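Local coordinates for protein prokaryotic transcription elongation factor GreA/GreB (Nitrosomonas europaea, PDB 2PN0) that probably binds RNA polymerase and helps regulate transcription, as a Rnk-type relative of the elongation factors GreA and GreB, at residues 65-70 against 120-125. Sequence-based numbering, arbitrary orientation.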
loop_
_atom_site.group_PDB
_atom_site.type_symbol
_atom_site.label_atom_id
_atom_site.label_comp_id
_atom_site.label_asym_id
_atom_site.label_seq_id
_atom_site.Cartn_x
_atom_site.Cartn_y
_atom_site.Cartn_z
ATOM N N PHE A 65 0.384 14.677 -3.389
ATOM C CA PHE A 65 0.832 14.671 -2.008
ATOM C C PHE A 65 2.111 15.442 -1.849
ATOM O O PHE A 65 2.960 15.421 -2.753
ATOM C CB PHE A 65 1.216 13.249 -1.573
ATOM C CG PHE A 65 0.097 12.266 -1.601
ATOM C CD1 PHE A 65 -0.743 12.114 -0.491
ATOM C CD2 PHE A 65 -0.100 11.464 -2.736
ATOM C CE1 PHE A 65 -1.773 11.182 -0.493
ATOM C CE2 PHE A 65 -1.164 10.520 -2.776
ATOM C CZ PHE A 65 -1.977 10.375 -1.636
ATOM N N ARG A 66 2.289 16.100 -0.699
ATOM C CA ARG A 66 3.597 16.643 -0.335
ATOM C C ARG A 66 4.101 15.916 0.913
ATOM O O ARG A 66 3.348 15.737 1.877
ATOM C CB ARG A 66 3.573 18.159 -0.087
ATOM C CG ARG A 66 4.987 18.775 -0.049
ATOM C CD ARG A 66 5.037 20.264 0.327
ATOM N NE ARG A 66 4.318 21.130 -0.617
ATOM C CZ ARG A 66 3.106 21.642 -0.391
ATOM N NH1 ARG A 66 2.461 21.368 0.749
ATOM N NH2 ARG A 66 2.527 22.421 -1.306
ATOM N N VAL A 67 5.355 15.485 0.872
ATOM C CA VAL A 67 5.953 14.853 2.038
ATOM C C VAL A 67 6.308 15.955 3.025
ATOM O O VAL A 67 6.866 17.006 2.649
ATOM C CB VAL A 67 7.196 14.017 1.678
ATOM C CG1 VAL A 67 6.849 12.975 0.615
ATOM C CG2 VAL A 67 8.278 14.900 1.185
ATOM N N GLU A 68 5.989 15.757 4.299
ATOM C CA GLU A 68 6.348 16.824 5.232
ATOM C C GLU A 68 7.855 17.073 5.407
ATOM O O GLU A 68 8.261 18.240 5.378
ATOM C CB GLU A 68 5.548 16.812 6.546
ATOM C CG GLU A 68 5.750 15.628 7.462
ATOM C CD GLU A 68 5.691 16.051 8.916
ATOM O OE1 GLU A 68 6.686 15.807 9.601
ATOM O OE2 GLU A 68 4.692 16.658 9.375
ATOM N N SER A 69 8.691 16.022 5.517
ATOM C CA SER A 69 10.168 16.216 5.728
ATOM C C SER A 69 10.938 16.902 4.596
ATOM O O SER A 69 11.920 17.621 4.853
ATOM C CB SER A 69 10.881 14.893 6.046
ATOM O OG SER A 69 10.908 14.040 4.911
ATOM N N SER A 70 10.523 16.662 3.346
ATOM C CA SER A 70 11.323 17.119 2.204
ATOM C C SER A 70 10.628 18.058 1.226
ATOM O O SER A 70 11.302 18.676 0.396
ATOM C CB SER A 70 11.935 15.929 1.456
ATOM O OG SER A 70 10.948 15.243 0.723
ATOM N N LEU A 120 6.584 7.888 6.586
ATOM C CA LEU A 120 6.452 8.919 5.585
ATOM C C LEU A 120 5.119 9.571 5.877
ATOM O O LEU A 120 4.060 8.946 5.726
ATOM C CB LEU A 120 6.422 8.304 4.192
ATOM C CG LEU A 120 6.211 9.342 3.090
ATOM C CD1 LEU A 120 7.427 10.309 3.050
ATOM C CD2 LEU A 120 6.035 8.651 1.788
ATOM N N ARG A 121 5.151 10.831 6.295
ATOM C CA ARG A 121 3.906 11.556 6.543
ATOM C C ARG A 121 3.644 12.602 5.419
ATOM O O ARG A 121 4.512 13.445 5.128
ATOM C CB ARG A 121 3.934 12.269 7.905
ATOM C CG ARG A 121 2.568 12.926 8.248
ATOM C CD ARG A 121 2.552 13.363 9.722
ATOM N NE ARG A 121 1.276 13.960 10.113
ATOM C CZ ARG A 121 0.157 13.282 10.388
ATOM N NH1 ARG A 121 0.115 11.948 10.314
ATOM N NH2 ARG A 121 -0.956 13.964 10.695
ATOM N N VAL A 122 2.472 12.534 4.808
ATOM C CA VAL A 122 2.191 13.329 3.606
ATOM C C VAL A 122 0.880 14.079 3.778
ATOM O O VAL A 122 0.007 13.643 4.537
ATOM C CB VAL A 122 2.119 12.467 2.327
ATOM C CG1 VAL A 122 3.511 11.847 2.013
ATOM C CG2 VAL A 122 1.029 11.324 2.437
ATOM N N ARG A 123 0.756 15.207 3.069
ATOM C CA ARG A 123 -0.505 15.910 3.053
ATOM C C ARG A 123 -1.035 15.910 1.641
ATOM O O ARG A 123 -0.273 16.068 0.696
ATOM C CB ARG A 123 -0.289 17.368 3.503
ATOM C CG ARG A 123 -1.558 18.222 3.497
ATOM C CD ARG A 123 -1.185 19.700 3.743
ATOM N NE ARG A 123 -0.584 19.875 5.067
ATOM C CZ ARG A 123 -0.047 21.019 5.494
ATOM N NH1 ARG A 123 -0.013 22.077 4.675
ATOM N NH2 ARG A 123 0.472 21.107 6.725
ATOM N N ILE A 124 -2.347 15.778 1.504
ATOM C CA ILE A 124 -2.952 15.865 0.196
ATOM C C ILE A 124 -3.013 17.320 -0.218
ATOM O O ILE A 124 -3.706 18.128 0.416
ATOM C CB ILE A 124 -4.379 15.269 0.174
ATOM C CG1 ILE A 124 -4.335 13.746 0.489
ATOM C CG2 ILE A 124 -5.058 15.586 -1.198
ATOM C CD1 ILE A 124 -5.684 13.106 0.709
ATOM N N VAL A 125 -2.262 17.655 -1.269
ATOM C CA VAL A 125 -2.141 19.044 -1.696
ATOM C C VAL A 125 -3.216 19.417 -2.732
ATOM O O VAL A 125 -3.661 20.594 -2.789
ATOM C CB VAL A 125 -0.688 19.420 -2.148
ATOM C CG1 VAL A 125 0.271 19.278 -1.001
ATOM C CG2 VAL A 125 -0.234 18.614 -3.282
#
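Phe65 meets Val122 and Ile124 obliquely with the CD1-CE1 side of its ring: CD1 lies 3.5 Å from CG2 of Val122, and CE1 3.8 Å from CG1 of Ile124. With CG anti to the carbonyl carbon (chi1 -62°), the side chain runs alongside that of Ile124, while Phe74 meets the ring from the following loop. Putting an alanine here would probably open a gap beside Val122 and Ile124 and deprive Phe74 of its ring partner. On the same face, CG1 of Val67, in one conformer, touches CG1 of Val122 and CD1 of Leu120. Strands 62-67 and 119-128 are antiparallel neighbours in the three-stranded sheet of the GreA/GreB C-terminal, FKBP-like domain. Arg66 and Arg123 form the hydrogen-bonded pair: N of Arg66 gives to O of Arg123 at 2.9 Å, with an equal return bond. Where 62-67 ends, Glu68 N still reaches O of Arg121 at 2.9 Å, almost straight (174°). On the face carrying Arg66 and Arg123, one Arg66 conformer tentatively sets its guanidinium face against CG1 of Val125, 3.5 Å from NH1. One Glu68 conformer has OE2 4.4 Å from Arg121 NE, too far for an ion pair; Arg121 instead pairs with Glu109 and Glu111, Arg123 with Glu109.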